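Local coordinates for L-serine ammonia-lyase (PDB 5C3U), which belongs to the pyridoxal-phosphate-dependent enzymes and carries pyridoxal-5'-phosphate bound in a pocket of its single chain, at residues N37-M42 with T165-N170; T158-L163 with N186-G191. All coordinates share one frame; numbering follows the deposited sequence.

Contact 1 of 2, residues N37-M42 with T165-N170; sequences NVFLKM and TQLNDN
Lys41 turns its CG opposite its own backbone N (chi1 -176°) and bends at chi2, which carries NZ across to the side chain of Gln166. Gln166 starts with CG on the far side from its carbonyl carbon and runs extended beyond it. The two chains meet at about a right angle. Lys41 NZ donates a hydrogen bond of 2.8 Å to Gln166 OE1. The C=O...N angle is 116° and the donor is tilted 29° from the carbonyl plane, so the ammonium sits to one side of the oxygen and somewhat off the amide plane. Lys41 NZ also forms a hydrogen bond to the carbonyl of Thr22. The same Thr22 O accepts Gln166 NE2, which fixes the rotation of the amide.

Strand 37-42 is the second strand of the mixed sheet, between strands 24-26 and 306-311. Helix 150-166 ends beside it. A Schellman motif closes that helix, with Asn168, at positive phi, as its C-prime residue. The chain then reverses in a type I' turn from Leu167 to Asn170.

Leu167, the first residue past the helix, makes the apolar half of the contact. Its CD2 methyl lies over one face of the Phe39 ring in a CH-pi contact. Leu167 CD2 is 4.2 Å from the centroid of the Phe39 ring. It is displaced toward the rim, where Leu167 CD2 is 4.1 Å from both CD1 and CE1 of Phe39. The Phe39 ring also meets His26, while Leu167 packs on Leu24, Val308 and Pro172.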
loop_
_atom_site.group_PDB
_atom_site.type_symbol
_atom_site.label_atom_id
_atom_site.label_comp_id
_atom_site.label_asym_id
_atom_site.label_seq_id
_atom_site.Cartn_x
_atom_site.Cartn_y
_atom_site.Cartn_z
ATOM N N ASN A 37 19.826 -3.095 -11.881
ATOM C CA ASN A 37 19.434 -1.751 -11.446
ATOM C C ASN A 37 18.155 -1.755 -10.611
ATOM O O ASN A 37 17.100 -2.166 -11.093
ATOM C CB ASN A 37 19.237 -0.825 -12.628
ATOM C CG ASN A 37 20.532 -0.441 -13.281
ATOM O OD1 ASN A 37 21.296 0.361 -12.747
ATOM N ND2 ASN A 37 20.781 -0.999 -14.449
ATOM N N VAL A 38 18.261 -1.267 -9.379
ATOM C CA VAL A 38 17.129 -1.205 -8.462
ATOM C C VAL A 38 16.706 0.244 -8.290
ATOM O O VAL A 38 17.525 1.106 -7.915
ATOM C CB VAL A 38 17.481 -1.854 -7.100
ATOM C CG1 VAL A 38 16.341 -1.706 -6.093
ATOM C CG2 VAL A 38 17.816 -3.327 -7.303
ATOM N N PHE A 39 15.429 0.507 -8.589
ATOM C CA PHE A 39 14.850 1.827 -8.405
ATOM C C PHE A 39 13.752 1.745 -7.353
ATOM O O PHE A 39 13.000 0.769 -7.308
ATOM C CB PHE A 39 14.250 2.343 -9.700
ATOM C CG PHE A 39 15.267 2.634 -10.761
ATOM C CD1 PHE A 39 15.588 1.667 -11.715
ATOM C CD2 PHE A 39 15.901 3.872 -10.803
ATOM C CE1 PHE A 39 16.533 1.946 -12.697
ATOM C CE2 PHE A 39 16.834 4.157 -11.788
ATOM C CZ PHE A 39 17.151 3.190 -12.729
ATOM N N LEU A 40 13.655 2.777 -6.533
ATOM C CA LEU A 40 12.688 2.797 -5.447
ATOM C C LEU A 40 11.704 3.935 -5.674
ATOM O O LEU A 40 12.106 5.102 -5.744
ATOM C CB LEU A 40 13.415 2.978 -4.113
ATOM C CG LEU A 40 14.541 1.985 -3.815
ATOM C CD1 LEU A 40 15.249 2.387 -2.534
ATOM C CD2 LEU A 40 14.023 0.557 -3.739
ATOM N N LYS A 41 10.421 3.589 -5.814
ATOM C CA LYS A 41 9.358 4.586 -6.000
ATOM C C LYS A 41 8.858 5.022 -4.614
ATOM O O LYS A 41 8.254 4.231 -3.891
ATOM C CB LYS A 41 8.230 3.990 -6.862
ATOM C CG LYS A 41 7.102 4.949 -7.209
ATOM C CD LYS A 41 7.616 6.212 -7.897
ATOM C CE LYS A 41 6.455 6.948 -8.559
ATOM N NZ LYS A 41 6.891 8.278 -9.088
ATOM N N MET A 42 9.147 6.270 -4.229
ATOM C CA MET A 42 9.033 6.709 -2.835
ATOM C C MET A 42 7.675 7.315 -2.430
ATOM O O MET A 42 7.544 8.528 -2.262
ATOM C CB MET A 42 10.162 7.709 -2.492
ATOM C CG MET A 42 11.563 7.175 -2.790
ATOM S SD MET A 42 11.939 5.706 -1.811
ATOM C CE MET A 42 11.965 6.441 -0.178
ATOM N N THR A 165 7.429 7.888 -17.383
ATOM C CA THR A 165 8.224 9.082 -17.622
ATOM C C THR A 165 9.598 8.952 -16.970
ATOM O O THR A 165 10.631 9.132 -17.626
ATOM C CB THR A 165 7.500 10.341 -17.108
ATOM O OG1 THR A 165 6.277 10.495 -17.830
ATOM C CG2 THR A 165 8.346 11.576 -17.325
ATOM N N GLN A 166 9.604 8.618 -15.682
ATOM C CA GLN A 166 10.842 8.542 -14.918
ATOM C C GLN A 166 11.813 7.500 -15.451
ATOM O O GLN A 166 13.024 7.668 -15.320
ATOM C CB GLN A 166 10.541 8.302 -13.439
ATOM C CG GLN A 166 9.837 9.485 -12.804
ATOM C CD GLN A 166 9.375 9.206 -11.387
ATOM O OE1 GLN A 166 8.813 8.149 -11.097
ATOM N NE2 GLN A 166 9.574 10.174 -10.508
ATOM N N LEU A 167 11.298 6.438 -16.064
ATOM C CA LEU A 167 12.168 5.405 -16.629
ATOM C C LEU A 167 12.394 5.584 -18.131
ATOM O O LEU A 167 12.860 4.656 -18.808
ATOM C CB LEU A 167 11.603 4.010 -16.365
ATOM C CG LEU A 167 11.604 3.533 -14.910
ATOM C CD1 LEU A 167 10.800 2.246 -14.819
ATOM C CD2 LEU A 167 13.032 3.338 -14.412
ATOM N N ASN A 168 12.039 6.764 -18.643
ATOM C CA ASN A 168 12.290 7.120 -20.050
ATOM C C ASN A 168 11.660 6.130 -21.023
ATOM O O ASN A 168 12.261 5.765 -22.031
ATOM C CB ASN A 168 13.800 7.239 -20.309
ATOM C CG ASN A 168 14.485 8.214 -19.365
ATOM O OD1 ASN A 168 14.179 9.401 -19.354
ATOM N ND2 ASN A 168 15.429 7.711 -18.570
ATOM N N ASP A 169 10.440 5.697 -20.704
ATOM C CA ASP A 169 9.688 4.726 -21.510
ATOM C C ASP A 169 10.358 3.346 -21.679
ATOM O O ASP A 169 9.933 2.551 -22.515
ATOM C CB ASP A 169 9.298 5.347 -22.866
ATOM C CG ASP A 169 8.194 4.573 -23.583
ATOM O OD1 ASP A 169 7.527 3.721 -22.947
ATOM O OD2 ASP A 169 7.998 4.818 -24.798
ATOM N N ASN A 170 11.374 3.051 -20.869
ATOM C CA ASN A 170 11.973 1.712 -20.836
ATOM C C ASN A 170 11.226 0.842 -19.836
ATOM O O ASN A 170 11.339 1.076 -18.636
ATOM C CB ASN A 170 13.448 1.750 -20.409
ATOM C CG ASN A 170 14.330 2.515 -21.375
ATOM O OD1 ASN A 170 15.000 3.474 -20.989
ATOM N ND2 ASN A 170 14.345 2.090 -22.630
#

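Contact 2 of 2, residues T158-L163 with N186-G191; sequences TIVQEL and NGVIMG
Val160 has more surface buried than any other residue of the contact, and it splits its two methyls between two residues of the segment 186-191. Val160 CG1, opposite the backbone N (chi1 175°), lies 3.6 Å from the carbonyl O of Gly191. Val160 CG2 reaches back to the preceding turn and lies 3.7 Å from Val188 O and 4.3 Å from Val188 CG1. The valine therefore meets the backbone of the partner helix as much as its side chains.

Gly191 permits this approach. It has no side chain, and its CA comes within 4.0 Å of Val160 CB. The two CA atoms of Val160 and Gly191 are 5.3 Å apart.

Helices 150-166 and 183-194 follow each other in the chain, joined through strand 174-178 of the mixed sheet. The order helix, parallel strand, helix belongs to the alpha/beta architecture of this pyridoxal-phosphate-dependent family. Here the axes of the two short segments approach to 8.1 Å and cross at -48°. No hydrogen bond links the segments; the contact is made by van der Waals packing and is buried.

Val188 extends the contact toward the sheet. Val188 CG2, set opposite the carbonyl carbon, meets Ile159 CG2 at 4.1 Å. Both side chains also pack on Leu310 of strand 306-311, so the sheet closes this side of the helix pair. The side chain of Val188 is about 9 Å from the bound pyridoxal-5'-phosphate.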
loop_
_atom_site.group_PDB
_atom_site.type_symbol
_atom_site.label_atom_id
_atom_site.label_comp_id
_atom_site.label_asym_id
_atom_site.label_seq_id
_atom_site.Cartn_x
_atom_site.Cartn_y
_atom_site.Cartn_z
ATOM N N THR A 158 -2.141 6.113 -11.380
ATOM C CA THR A 158 -1.294 7.266 -11.652
ATOM C C THR A 158 0.189 6.957 -11.377
ATOM O O THR A 158 1.080 7.571 -11.976
ATOM C CB THR A 158 -1.738 8.535 -10.882
ATOM O OG1 THR A 158 -1.643 8.316 -9.467
ATOM C CG2 THR A 158 -3.170 8.945 -11.245
ATOM N N ILE A 159 0.470 6.010 -10.481
ATOM C CA ILE A 159 1.866 5.642 -10.208
ATOM C C ILE A 159 2.616 5.170 -11.476
ATOM O O ILE A 159 3.825 5.436 -11.631
ATOM C CB ILE A 159 1.955 4.630 -9.036
ATOM C CG1 ILE A 159 3.302 4.770 -8.299
ATOM C CG2 ILE A 159 1.624 3.206 -9.501
ATOM C CD1 ILE A 159 3.376 4.015 -6.988
ATOM N N VAL A 160 1.904 4.521 -12.400
ATOM C CA VAL A 160 2.564 3.926 -13.567
ATOM C C VAL A 160 2.867 4.973 -14.636
ATOM O O VAL A 160 3.933 4.948 -15.249
ATOM C CB VAL A 160 1.782 2.722 -14.117
ATOM C CG1 VAL A 160 2.425 2.212 -15.399
ATOM C CG2 VAL A 160 1.735 1.627 -13.060
ATOM N N GLN A 161 1.938 5.912 -14.819
ATOM C CA GLN A 161 2.148 7.066 -15.689
ATOM C C GLN A 161 3.410 7.830 -15.285
ATOM O O GLN A 161 4.222 8.201 -16.140
ATOM C CB GLN A 161 0.918 7.983 -15.674
ATOM N N GLU A 162 3.597 8.027 -13.980
ATOM C CA GLU A 162 4.833 8.609 -13.461
ATOM C C GLU A 162 6.059 7.745 -13.772
ATOM O O GLU A 162 7.077 8.254 -14.259
ATOM C CB GLU A 162 4.728 8.855 -11.952
ATOM C CG GLU A 162 3.995 10.130 -11.572
ATOM C CD GLU A 162 3.755 10.267 -10.071
ATOM O OE1 GLU A 162 2.640 10.716 -9.688
ATOM O OE2 GLU A 162 4.673 9.941 -9.269
ATOM N N LEU A 163 5.955 6.444 -13.491
ATOM C CA LEU A 163 7.059 5.508 -13.697
ATOM C C LEU A 163 7.549 5.488 -15.142
ATOM O O LEU A 163 8.762 5.439 -15.382
ATOM C CB LEU A 163 6.666 4.092 -13.282
ATOM C CG LEU A 163 6.619 3.731 -11.798
ATOM C CD1 LEU A 163 6.403 2.217 -11.707
ATOM C CD2 LEU A 163 7.900 4.137 -11.083
ATOM N N ASN A 186 -4.278 -3.639 -8.405
ATOM C CA ASN A 186 -5.201 -3.360 -9.522
ATOM C C ASN A 186 -4.821 -2.098 -10.293
ATOM O O ASN A 186 -4.827 -2.093 -11.524
ATOM C CB ASN A 186 -6.663 -3.258 -9.029
ATOM C CG ASN A 186 -7.180 -4.552 -8.400
ATOM O OD1 ASN A 186 -6.563 -5.616 -8.515
ATOM N ND2 ASN A 186 -8.319 -4.458 -7.712
ATOM N N GLY A 187 -4.513 -1.016 -9.574
ATOM C CA GLY A 187 -4.074 0.202 -10.244
ATOM C C GLY A 187 -2.779 0.002 -11.033
ATOM O O GLY A 187 -2.630 0.511 -12.145
ATOM N N VAL A 188 -1.837 -0.745 -10.464
ATOM C CA VAL A 188 -0.580 -1.013 -11.162
ATOM C C VAL A 188 -0.831 -1.771 -12.479
ATOM O O VAL A 188 -0.403 -1.329 -13.563
ATOM C CB VAL A 188 0.432 -1.728 -10.241
ATOM C CG1 VAL A 188 1.672 -2.155 -11.012
ATOM C CG2 VAL A 188 0.845 -0.776 -9.116
ATOM N N ILE A 189 -1.576 -2.860 -12.395
ATOM C CA ILE A 189 -1.855 -3.644 -13.594
ATOM C C ILE A 189 -2.627 -2.809 -14.631
ATOM O O ILE A 189 -2.280 -2.795 -15.823
ATOM C CB ILE A 189 -2.624 -4.920 -13.253
ATOM C CG1 ILE A 189 -1.747 -5.866 -12.422
ATOM C CG2 ILE A 189 -3.088 -5.617 -14.528
ATOM C CD1 ILE A 189 -2.556 -6.949 -11.744
ATOM N N MET A 190 -3.646 -2.087 -14.176
ATOM C CA MET A 190 -4.420 -1.227 -15.081
ATOM C C MET A 190 -3.577 -0.124 -15.712
ATOM O O MET A 190 -3.690 0.132 -16.913
ATOM C CB MET A 190 -5.653 -0.656 -14.380
ATOM C CG MET A 190 -6.721 -1.706 -14.139
ATOM S SD MET A 190 -8.029 -1.194 -13.001
ATOM C CE MET A 190 -9.428 -1.867 -13.897
ATOM N N GLY A 191 -2.734 0.528 -14.903
ATOM C CA GLY A 191 -1.751 1.486 -15.411
ATOM C C GLY A 191 -0.805 0.904 -16.451
ATOM O O GLY A 191 -0.495 1.564 -17.453
#

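The centres of contacts 1 and 2 are 12 Å apart, on the same side of the chain's centre. Helix 150-166 serves both. Contact 2 uses its later turns, and contact 1 uses its last residues and the turn that follows. Along the chain the segments alternate: 37-42, 158-163, 165-170, 186-191. Lys41 joins the contacts directly. Lys41 NZ is 2.8 Å from Glu162 OE2 in a salt bridge, and the carbon chain of Lys41 packs on Ile159 and Leu163. One helix is thus packed against helix 183-194 and tied to strand 37-42, with strand 306-311 touching side chains of both contacts.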